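Local structure of LPXTG cell wall surface protein (Streptococcus gordonii, 7AVK) at residues 56-62 and 75-81; 21-25 and 44-50; 16-22 and 53-57. The protein probably serves as a cell-wall-anchored adhesin of the bacterial surface, in which tandem SHIRT repeats, this chain being one, form a stalk of variable length. All blocks are in the same frame, centred on the assembly; numbering follows the deposited sequence. Where two conformers were deposited one is given.

Overall arrangement
Interaction 1 joins two neighbouring strands of the main sheet, whereas interactions 2 and 3 lay helix 20-23 and the chain leading into it on the sheet face carrying Trp56 and Trp79. Backbone hydrogen bonds and paired aromatic residues hold interaction 1; interactions 2 and 3 rest on apolar contacts, with one bridging water in interaction 2. Interaction 1 buries the largest area, 792 Å² against 322 and 301 Å², and lies nearest the chain centre, with five residues buried though Lys59 and Asp62 are exposed. The others bury fewer, Val22, Pro44 and Val49 in interaction 2, Val22 and Trp56 in interaction 3, with exposed residues such as Glu21 and Glu53 at their margins.

Interaction 1 of 3, residues 56-62 and 75-81; sequences WSFKSYD and FVGTWEF. With IS8 (isothiocyanate), chain C.
Two tryptophans, each set against a phenylalanine, define this antiparallel strand pair. Phe58 CB sits 3.8 Å from the centroid of the Trp79 six-membered ring, only 3° off its normal, and Phe81 CB stands in the same way 3.6 Å from that of Trp56. In both pairs the phenylalanine ring then turns obliquely across the indole: CD1 of Phe58 meets NE1 of Trp79 at 3.4 Å. With CG of Phe58 opposite its own backbone N (chi1 -176°), the ring swings along the strand to Gly77, which, having no side chain, lets the edge of the Phe58 ring and the Tyr61 ring come up to its CA; Tyr61 CD1 is 3.5 Å from Gly77 CA. At the far end of that tyrosine, OH is hydrogen-bonded to Thr42 O.

The backbone supplies the polar grip. Ser57 and Glu80 bond reciprocally, then Lys59 N donates to Thr78 O and Thr78 N to Ser60 O. Lys59 and Ser60 thus both face the single residue Thr78, a beta bulge between the pairs Phe58-Trp79 and Tyr61-Gly77. A water donates to Val76 O and also bonds Thr78 OG1 beside this irregularity. At the strand end Asp62 N donates to Val76 O, and Val76 N returns a nearly straight 3.0 Å bond to Asp62 OD1 in one modelled conformer, reached from above the carboxylate plane.

A long salt bridge, Lys59 NZ to Glu80 OE2 at 4.0 Å, is doubtful because the lysine is modelled in two conformers. The isothiocyanate lies beside the bulge, against Phe58, Ser60 and Tyr61, its S 3.5 Å from Tyr61 N and at the tyrosine ring edge; Gln43 OE1, also of this pocket, is hydrogen-bonded to it. The last strand, 73-82, also runs parallel to the first, 3-11, which is consistent with the ubiquitin-like beta-grasp relationship of the SHIRT domain.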
loop_
_atom_site.group_PDB
_atom_site.type_symbol
_atom_site.label_atom_id
_atom_site.label_comp_id
_atom_site.label_asym_id
_atom_site.label_seq_id
_atom_site.Cartn_x
_atom_site.Cartn_y
_atom_site.Cartn_z
ATOM N N TRP A 56 -3.415 -11.434 -9.190
ATOM C CA TRP A 56 -3.138 -10.733 -7.931
ATOM C C TRP A 56 -4.276 -9.736 -7.735
ATOM O O TRP A 56 -4.555 -8.950 -8.658
ATOM C CB TRP A 56 -1.808 -10.011 -7.986
ATOM C CG TRP A 56 -0.635 -10.917 -7.880
ATOM C CD1 TRP A 56 0.107 -11.398 -8.904
ATOM C CD2 TRP A 56 -0.044 -11.416 -6.667
ATOM N NE1 TRP A 56 1.123 -12.142 -8.401
ATOM C CE2 TRP A 56 1.068 -12.181 -7.037
ATOM C CE3 TRP A 56 -0.343 -11.281 -5.306
ATOM C CZ2 TRP A 56 1.883 -12.812 -6.099
ATOM C CZ3 TRP A 56 0.486 -11.864 -4.371
ATOM C CH2 TRP A 56 1.581 -12.634 -4.769
ATOM N N SER A 57 -4.901 -9.751 -6.566
ATOM C CA SER A 57 -6.022 -8.852 -6.259
ATOM C C SER A 57 -5.637 -8.018 -5.048
ATOM O O SER A 57 -5.180 -8.580 -4.054
ATOM C CB SER A 57 -7.284 -9.616 -5.992
ATOM O OG SER A 57 -7.641 -10.401 -7.105
ATOM N N PHE A 58 -5.863 -6.725 -5.110
ATOM C CA PHE A 58 -5.556 -5.851 -3.979
ATOM C C PHE A 58 -6.668 -6.039 -2.968
ATOM O O PHE A 58 -7.859 -5.811 -3.276
ATOM C CB PHE A 58 -5.494 -4.383 -4.377
ATOM C CG PHE A 58 -5.088 -3.510 -3.222
ATOM C CD1 PHE A 58 -3.854 -3.695 -2.640
ATOM C CD2 PHE A 58 -5.902 -2.509 -2.720
ATOM C CE1 PHE A 58 -3.448 -2.915 -1.591
ATOM C CE2 PHE A 58 -5.485 -1.726 -1.657
ATOM C CZ PHE A 58 -4.254 -1.934 -1.090
ATOM N N LYS A 59 -6.321 -6.461 -1.757
ATOM C CA LYS A 59 -7.345 -6.621 -0.675
ATOM C C LYS A 59 -7.733 -5.238 0.030
ATOM O O LYS A 59 -8.848 -4.589 -0.132
ATOM C CB LYS A 59 -6.837 -7.646 0.347
ATOM C CG LYS A 59 -7.772 -7.967 1.504
ATOM C CD LYS A 59 -7.357 -9.219 2.248
ATOM C CE LYS A 59 -8.029 -9.370 3.596
ATOM N NZ LYS A 59 -7.902 -10.749 4.126
ATOM N N SER A 60 -6.737 -4.679 0.693
ATOM C CA SER A 60 -6.907 -3.432 1.461
ATOM C C SER A 60 -5.576 -3.035 2.057
ATOM O O SER A 60 -4.636 -3.821 2.081
ATOM C CB SER A 60 -7.896 -3.617 2.644
ATOM O OG SER A 60 -7.464 -4.690 3.436
ATOM N N TYR A 61 -5.545 -1.816 2.532
ATOM C CA TYR A 61 -4.543 -1.408 3.471
ATOM C C TYR A 61 -4.944 -1.815 4.895
ATOM O O TYR A 61 -6.132 -2.038 5.208
ATOM C CB TYR A 61 -4.327 0.113 3.411
ATOM C CG TYR A 61 -3.687 0.537 2.087
ATOM C CD1 TYR A 61 -2.323 0.351 1.885
ATOM C CD2 TYR A 61 -4.420 1.095 1.073
ATOM C CE1 TYR A 61 -1.703 0.725 0.711
ATOM C CE2 TYR A 61 -3.828 1.486 -0.123
ATOM C CZ TYR A 61 -2.464 1.310 -0.297
ATOM O OH TYR A 61 -1.830 1.656 -1.472
ATOM N N ASP A 62 -3.931 -1.856 5.775
ATOM C CA ASP A 62 -4.028 -2.256 7.194
ATOM C C ASP A 62 -4.877 -1.296 8.003
ATOM O O ASP A 62 -5.449 -1.658 9.008
ATOM C CB ASP A 62 -2.591 -2.322 7.797
ATOM C CG ASP A 62 -1.868 -0.922 7.958
ATOM O OD1 ASP A 62 -1.793 -0.096 7.016
ATOM O OD2 ASP A 62 -1.463 -0.627 9.126
ATOM N N PHE A 75 1.434 2.907 5.514
ATOM C CA PHE A 75 0.274 2.085 5.184
ATOM C C PHE A 75 0.769 0.836 4.454
ATOM O O PHE A 75 1.508 0.938 3.481
ATOM C CB PHE A 75 -0.660 2.875 4.256
ATOM C CG PHE A 75 -1.284 4.053 4.927
ATOM C CD1 PHE A 75 -2.304 3.866 5.866
ATOM C CD2 PHE A 75 -0.912 5.349 4.594
ATOM C CE1 PHE A 75 -2.929 4.958 6.510
ATOM C CE2 PHE A 75 -1.564 6.452 5.209
ATOM C CZ PHE A 75 -2.538 6.235 6.174
ATOM N N VAL A 76 0.325 -0.331 4.939
ATOM C CA VAL A 76 0.718 -1.635 4.379
ATOM C C VAL A 76 -0.479 -2.188 3.624
ATOM O O VAL A 76 -1.563 -2.383 4.202
ATOM C CB VAL A 76 1.165 -2.583 5.486
ATOM C CG1 VAL A 76 1.480 -3.956 4.883
ATOM C CG2 VAL A 76 2.388 -2.012 6.218
ATOM N N GLY A 77 -0.290 -2.420 2.326
ATOM C CA GLY A 77 -1.333 -2.931 1.458
ATOM C C GLY A 77 -1.059 -4.387 1.104
ATOM O O GLY A 77 0.038 -4.730 0.701
ATOM N N THR A 78 -2.083 -5.265 1.194
ATOM C CA THR A 78 -1.965 -6.684 0.994
ATOM C C THR A 78 -2.591 -7.048 -0.351
ATOM O O THR A 78 -3.736 -6.620 -0.632
ATOM C CB THR A 78 -2.687 -7.435 2.107
ATOM O OG1 THR A 78 -2.024 -7.144 3.336
ATOM C CG2 THR A 78 -2.686 -8.923 1.879
ATOM N N TRP A 79 -1.840 -7.840 -1.119
ATOM C CA TRP A 79 -2.314 -8.391 -2.405
ATOM C C TRP A 79 -2.518 -9.874 -2.150
ATOM O O TRP A 79 -1.685 -10.446 -1.574
ATOM C CB TRP A 79 -1.331 -8.082 -3.521
ATOM C CG TRP A 79 -1.269 -6.645 -3.910
ATOM C CD1 TRP A 79 -0.628 -5.639 -3.253
ATOM C CD2 TRP A 79 -1.854 -6.063 -5.086
ATOM N NE1 TRP A 79 -0.775 -4.471 -3.946
ATOM C CE2 TRP A 79 -1.517 -4.696 -5.073
ATOM C CE3 TRP A 79 -2.609 -6.563 -6.149
ATOM C CZ2 TRP A 79 -1.932 -3.820 -6.074
ATOM C CZ3 TRP A 79 -3.013 -5.704 -7.141
ATOM C CH2 TRP A 79 -2.678 -4.352 -7.099
ATOM N N GLU A 80 -3.507 -10.485 -2.756
ATOM C CA GLU A 80 -3.741 -11.940 -2.655
ATOM C C GLU A 80 -3.549 -12.558 -4.036
ATOM O O GLU A 80 -4.014 -12.028 -4.950
ATOM C CB GLU A 80 -5.148 -12.231 -2.149
ATOM C CG GLU A 80 -5.508 -11.554 -0.837
ATOM C CD GLU A 80 -4.866 -12.132 0.411
ATOM O OE1 GLU A 80 -4.200 -13.171 0.313
ATOM O OE2 GLU A 80 -5.049 -11.535 1.480
ATOM N N PHE A 81 -2.971 -13.721 -4.142
ATOM C CA PHE A 81 -2.767 -14.434 -5.403
ATOM C C PHE A 81 -3.704 -15.630 -5.503
ATOM O O PHE A 81 -3.848 -16.385 -4.532
ATOM C CB PHE A 81 -1.331 -14.959 -5.503
ATOM C CG PHE A 81 -1.023 -15.664 -6.768
ATOM C CD1 PHE A 81 -0.889 -14.958 -7.962
ATOM C CD2 PHE A 81 -0.860 -17.044 -6.772
ATOM C CE1 PHE A 81 -0.593 -15.614 -9.144
ATOM C CE2 PHE A 81 -0.543 -17.705 -7.961
ATOM C CZ PHE A 81 -0.420 -16.971 -9.149
HETATM S S IS8 C . -7.955 0.652 2.805
HETATM C C IS8 C . -8.374 0.293 1.383
HETATM N N IS8 C . -8.541 -0.063 0.162
HETATM O O HOH W 1 -2.635 -4.882 4.663
#

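Interaction 2 of 3, residues 21-25 and 44-50; sequences EVKAL and PSQTEVK
Leu25 and Val49 bring helix 20-23 and the residues that follow against the edge strand 48-50, a helix-on-sheet packing to be expected if SHIRT shares the beta-grasp layout of its clan. The contact begins at Pro44, modelled in two conformers, whose ring lies loosely beside Leu25, while Phe9, Tyr61 and Trp79 of the sheet also touch it.

Ser45 follows with two kinds of contact. Its backbone N gives a hydrogen bond to a water that itself donates to Leu25 O, 2.7 Å away, so the Leu25 carbonyl is tied to the loop through solvent. Its OG approaches the other end of the same residue, 3.5 Å from Leu25 CD2. At Gln46 it is chiefly the backbone that takes part, with O lying 3.7 Å from Leu25 CD1; the Gln46 side chain kinks and its amide ends far from Leu25.

Glu48 directs its CB away from the helix, as strand alternation requires. Val49 then turns inward and meets three residues. CG2 touches both Leu25 and Val22, with Leu25 CD1 3.6 Å from Val49 CG2; the leucine and valine lie alongside, pointing opposite ways. CB lies 4.0 Å from Val22 CG2. The other methyl, CG1, opposite the backbone N (chi1 167°), reaches the extended Glu21 chain and is in contact with it from CB to the carboxylate, closest to CD at 3.5 Å. Lys50 sends its CB away again and joins Glu48 instead: Lys50 NZ forms a salt bridge with Glu48 OE2 at 3.2 Å.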
loop_
_atom_site.group_PDB
_atom_site.type_symbol
_atom_site.label_atom_id
_atom_site.label_comp_id
_atom_site.label_asym_id
_atom_site.label_seq_id
_atom_site.Cartn_x
_atom_site.Cartn_y
_atom_site.Cartn_z
ATOM N N GLU A 21 5.245 -6.386 -11.596
ATOM C CA GLU A 21 4.069 -5.701 -12.115
ATOM C C GLU A 21 3.179 -5.179 -10.992
ATOM O O GLU A 21 2.518 -4.149 -11.142
ATOM C CB GLU A 21 3.304 -6.603 -13.107
ATOM C CG GLU A 21 2.218 -5.940 -13.847
ATOM C CD GLU A 21 1.615 -6.857 -14.927
ATOM O OE1 GLU A 21 2.176 -7.954 -15.169
ATOM O OE2 GLU A 21 0.590 -6.468 -15.532
ATOM N N VAL A 22 3.155 -5.887 -9.859
ATOM C CA VAL A 22 2.423 -5.412 -8.686
ATOM C C VAL A 22 3.223 -4.349 -7.941
ATOM O O VAL A 22 2.673 -3.302 -7.547
ATOM C CB VAL A 22 2.039 -6.566 -7.752
ATOM C CG1 VAL A 22 1.487 -6.017 -6.436
ATOM C CG2 VAL A 22 1.049 -7.526 -8.418
ATOM N N LYS A 23 4.523 -4.598 -7.735
ATOM C CA LYS A 23 5.352 -3.623 -7.036
ATOM C C LYS A 23 5.284 -2.247 -7.703
ATOM O O LYS A 23 5.309 -1.220 -7.019
ATOM C CB LYS A 23 6.807 -4.089 -6.928
ATOM C CG LYS A 23 7.015 -5.369 -6.162
ATOM C CD LYS A 23 8.544 -5.887 -6.477
ATOM C CE LYS A 23 8.849 -7.062 -5.633
ATOM N NZ LYS A 23 10.166 -7.582 -6.056
ATOM N N ALA A 24 5.207 -2.219 -9.041
ATOM C CA ALA A 24 5.194 -0.969 -9.772
ATOM C C ALA A 24 3.946 -0.123 -9.499
ATOM O O ALA A 24 3.921 1.062 -9.869
ATOM C CB ALA A 24 5.292 -1.262 -11.259
ATOM N N LEU A 25 2.918 -0.710 -8.891
ATOM C CA LEU A 25 1.722 0.021 -8.519
ATOM C C LEU A 25 1.836 0.708 -7.159
ATOM O O LEU A 25 0.887 1.343 -6.702
ATOM C CB LEU A 25 0.504 -0.910 -8.569
ATOM C CG LEU A 25 0.213 -1.484 -9.932
ATOM C CD1 LEU A 25 -0.808 -2.636 -9.824
ATOM C CD2 LEU A 25 -0.245 -0.400 -10.893
ATOM N N PRO A 44 -3.934 1.951 -5.068
ATOM C CA PRO A 44 -3.194 1.518 -6.270
ATOM C C PRO A 44 -4.021 1.863 -7.502
ATOM O O PRO A 44 -5.241 1.700 -7.491
ATOM C CB PRO A 44 -3.031 -0.003 -6.084
ATOM C CG PRO A 44 -3.251 -0.180 -4.516
ATOM C CD PRO A 44 -4.274 0.832 -4.184
ATOM N N SER A 45 -3.364 2.267 -8.589
ATOM C CA SER A 45 -4.065 2.755 -9.803
ATOM C C SER A 45 -4.825 1.605 -10.460
ATOM O O SER A 45 -5.787 1.861 -11.173
ATOM C CB SER A 45 -3.127 3.416 -10.741
ATOM O OG SER A 45 -2.151 2.509 -11.194
ATOM N N GLN A 46 -4.344 0.383 -10.283
ATOM C CA GLN A 46 -5.032 -0.851 -10.691
ATOM C C GLN A 46 -5.149 -1.721 -9.437
ATOM O O GLN A 46 -4.210 -1.740 -8.643
ATOM C CB GLN A 46 -4.269 -1.589 -11.788
ATOM C CG GLN A 46 -4.001 -0.738 -13.011
ATOM C CD GLN A 46 -5.266 -0.326 -13.726
ATOM O OE1 GLN A 46 -6.303 -0.967 -13.624
ATOM N NE2 GLN A 46 -5.195 0.796 -14.421
ATOM N N THR A 47 -6.250 -2.422 -9.253
ATOM C CA THR A 47 -6.436 -3.292 -8.073
ATOM C C THR A 47 -6.465 -4.758 -8.469
ATOM O O THR A 47 -6.695 -5.582 -7.599
ATOM C CB THR A 47 -7.660 -2.851 -7.273
ATOM O OG1 THR A 47 -8.750 -2.852 -8.192
ATOM C CG2 THR A 47 -7.462 -1.494 -6.644
ATOM N N GLU A 48 -6.201 -5.082 -9.730
ATOM C CA GLU A 48 -6.144 -6.473 -10.206
ATOM C C GLU A 48 -5.003 -6.549 -11.220
ATOM O O GLU A 48 -4.957 -5.662 -12.093
ATOM C CB GLU A 48 -7.488 -6.896 -10.792
ATOM C CG GLU A 48 -7.676 -8.388 -10.938
ATOM C CD GLU A 48 -9.056 -8.775 -11.444
ATOM O OE1 GLU A 48 -9.654 -7.977 -12.190
ATOM O OE2 GLU A 48 -9.539 -9.859 -11.084
ATOM N N VAL A 49 -4.106 -7.518 -11.085
ATOM C CA VAL A 49 -2.981 -7.714 -12.025
ATOM C C VAL A 49 -3.054 -9.165 -12.474
ATOM O O VAL A 49 -2.916 -10.057 -11.633
ATOM C CB VAL A 49 -1.611 -7.404 -11.410
ATOM C CG1 VAL A 49 -0.478 -7.905 -12.296
ATOM C CG2 VAL A 49 -1.493 -5.920 -11.135
ATOM N N LYS A 50 -3.266 -9.396 -13.762
ATOM C CA LYS A 50 -3.336 -10.754 -14.315
ATOM C C LYS A 50 -1.930 -11.178 -14.715
ATOM O O LYS A 50 -1.248 -10.354 -15.330
ATOM C CB LYS A 50 -4.267 -10.842 -15.529
ATOM C CG LYS A 50 -5.752 -10.776 -15.210
ATOM C CD LYS A 50 -6.364 -12.145 -14.987
ATOM C CE LYS A 50 -7.863 -12.163 -14.764
ATOM N NZ LYS A 50 -8.342 -11.129 -13.815
HETATM O O HOH W 2 -0.639 3.079 -8.171
#

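Interaction 3 of 3, residues 16-22 and 53-57; sequences KELPQEV and EGTWS
Leu18 and Val22 are bumps over one face of the Trp56 indole, with Pro19 obliquely on the same side, where the chain entering helix 20-23 closes over the sheet of this SHIRT domain. Each occupies its own part of the ring system. Leu18 CD2 sits over the six-membered ring, 4.0 Å from its centroid and 28° off the normal. Val22 CG2 covers the five-membered ring at 4.2 Å with the same tilt, beside the CB stem. Farther out, at the NE1 side, Pro19, the N-cap residue, brings CD to 3.4 Å from Trp56 NE1.

Lys16 closes the hollow from the opposite side. Its aliphatic CG comes obliquely to CZ2 of Trp56 at 3.6 Å, on the side of the indole where Phe81 also packs, so the ring is a blade in a slot, one wall made by Leu18 and Val22, the other by Phe81 with Lys16 at its margin. Trp56 fits there because CG is placed beside its backbone N (chi1 -75°), which carries the indole off the strand toward residues 16-19. Between the Lys16 and Pro19 approaches, the Glu17 carbonyl closes on the far end of the indole, its O 3.3 Å from Trp56 CZ2.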
loop_
_atom_site.group_PDB
_atom_site.type_symbol
_atom_site.label_atom_id
_atom_site.label_comp_id
_atom_site.label_asym_id
_atom_site.label_seq_id
_atom_site.Cartn_x
_atom_site.Cartn_y
_atom_site.Cartn_z
ATOM N N LYS A 16 4.328 -16.968 -1.711
ATOM C CA LYS A 16 4.327 -16.324 -3.028
ATOM C C LYS A 16 4.767 -14.879 -2.895
ATOM O O LYS A 16 4.148 -14.097 -2.191
ATOM C CB LYS A 16 2.926 -16.406 -3.664
ATOM C CG LYS A 16 2.899 -16.114 -5.160
ATOM C CD LYS A 16 3.302 -17.330 -5.986
ATOM C CE LYS A 16 3.299 -17.039 -7.493
ATOM N NZ LYS A 16 2.058 -16.296 -7.946
ATOM N N GLU A 17 5.896 -14.585 -3.549
ATOM C CA GLU A 17 6.418 -13.195 -3.566
ATOM C C GLU A 17 5.710 -12.309 -4.640
ATOM O O GLU A 17 5.200 -12.764 -5.730
ATOM C CB GLU A 17 7.912 -13.181 -3.906
ATOM C CG GLU A 17 8.826 -13.388 -2.712
ATOM C CD GLU A 17 10.319 -13.234 -2.975
ATOM O OE1 GLU A 17 10.724 -13.225 -4.155
ATOM O OE2 GLU A 17 11.070 -13.123 -1.996
ATOM N N LEU A 18 5.598 -11.039 -4.322
ATOM C CA LEU A 18 5.011 -10.097 -5.277
ATOM C C LEU A 18 5.901 -9.931 -6.519
ATOM O O LEU A 18 7.116 -9.767 -6.377
ATOM C CB LEU A 18 4.854 -8.708 -4.666
ATOM C CG LEU A 18 3.938 -8.629 -3.428
ATOM C CD1 LEU A 18 3.937 -7.207 -2.935
ATOM C CD2 LEU A 18 2.518 -9.040 -3.778
ATOM N N PRO A 19 5.306 -9.881 -7.702
ATOM C CA PRO A 19 6.089 -9.630 -8.919
ATOM C C PRO A 19 6.230 -8.133 -9.148
ATOM O O PRO A 19 5.501 -7.296 -8.601
ATOM C CB PRO A 19 5.221 -10.244 -10.004
ATOM C CG PRO A 19 3.802 -9.962 -9.513
ATOM C CD PRO A 19 3.897 -10.189 -8.000
ATOM N N GLN A 20 7.172 -7.787 -10.050
ATOM C CA GLN A 20 7.399 -6.393 -10.399
ATOM C C GLN A 20 6.131 -5.701 -10.875
ATOM O O GLN A 20 5.954 -4.527 -10.593
ATOM C CB GLN A 20 8.523 -6.290 -11.444
ATOM C CG GLN A 20 8.806 -4.834 -11.846
ATOM C CD GLN A 20 7.902 -4.291 -12.945
ATOM O OE1 GLN A 20 7.281 -5.010 -13.694
ATOM N NE2 GLN A 20 7.856 -2.964 -13.062
ATOM N N GLU A 21 5.245 -6.386 -11.596
ATOM C CA GLU A 21 4.069 -5.701 -12.115
ATOM C C GLU A 21 3.179 -5.179 -10.992
ATOM O O GLU A 21 2.518 -4.149 -11.142
ATOM C CB GLU A 21 3.304 -6.603 -13.107
ATOM C CG GLU A 21 2.218 -5.940 -13.847
ATOM C CD GLU A 21 1.615 -6.857 -14.927
ATOM O OE1 GLU A 21 2.176 -7.954 -15.169
ATOM O OE2 GLU A 21 0.590 -6.468 -15.532
ATOM N N VAL A 22 3.155 -5.887 -9.859
ATOM C CA VAL A 22 2.423 -5.412 -8.686
ATOM C C VAL A 22 3.223 -4.349 -7.941
ATOM O O VAL A 22 2.673 -3.302 -7.547
ATOM C CB VAL A 22 2.039 -6.566 -7.752
ATOM C CG1 VAL A 22 1.487 -6.017 -6.436
ATOM C CG2 VAL A 22 1.049 -7.526 -8.418
ATOM N N GLU A 53 0.261 -17.109 -14.419
ATOM C CA GLU A 53 -0.088 -18.115 -13.423
ATOM C C GLU A 53 -1.400 -17.832 -12.708
ATOM O O GLU A 53 -1.978 -18.757 -12.121
ATOM C CB GLU A 53 1.013 -18.225 -12.368
ATOM C CG GLU A 53 2.403 -18.339 -12.946
ATOM C CD GLU A 53 3.266 -17.141 -12.599
ATOM O OE1 GLU A 53 3.127 -16.104 -13.292
ATOM O OE2 GLU A 53 4.074 -17.234 -11.641
ATOM N N GLY A 54 -1.975 -16.634 -12.813
ATOM C CA GLY A 54 -3.251 -16.362 -12.138
ATOM C C GLY A 54 -3.512 -14.882 -11.953
ATOM O O GLY A 54 -3.158 -14.114 -12.840
ATOM N N THR A 55 -4.128 -14.497 -10.841
ATOM C CA THR A 55 -4.479 -13.095 -10.617
ATOM C C THR A 55 -3.994 -12.618 -9.248
ATOM O O THR A 55 -4.132 -13.372 -8.284
ATOM C CB THR A 55 -5.995 -12.902 -10.685
ATOM O OG1 THR A 55 -6.418 -13.515 -11.899
ATOM C CG2 THR A 55 -6.408 -11.453 -10.670
ATOM N N TRP A 56 -3.415 -11.434 -9.190
ATOM C CA TRP A 56 -3.138 -10.733 -7.931
ATOM C C TRP A 56 -4.276 -9.736 -7.735
ATOM O O TRP A 56 -4.555 -8.950 -8.658
ATOM C CB TRP A 56 -1.808 -10.011 -7.986
ATOM C CG TRP A 56 -0.635 -10.917 -7.880
ATOM C CD1 TRP A 56 0.107 -11.398 -8.904
ATOM C CD2 TRP A 56 -0.044 -11.416 -6.667
ATOM N NE1 TRP A 56 1.123 -12.142 -8.401
ATOM C CE2 TRP A 56 1.068 -12.181 -7.037
ATOM C CE3 TRP A 56 -0.343 -11.281 -5.306
ATOM C CZ2 TRP A 56 1.883 -12.812 -6.099
ATOM C CZ3 TRP A 56 0.486 -11.864 -4.371
ATOM C CH2 TRP A 56 1.581 -12.634 -4.769
ATOM N N SER A 57 -4.901 -9.751 -6.566
ATOM C CA SER A 57 -6.022 -8.852 -6.259
ATOM C C SER A 57 -5.637 -8.018 -5.048
ATOM O O SER A 57 -5.180 -8.580 -4.054
ATOM C CB SER A 57 -7.284 -9.616 -5.992
ATOM O OG SER A 57 -7.641 -10.401 -7.105
#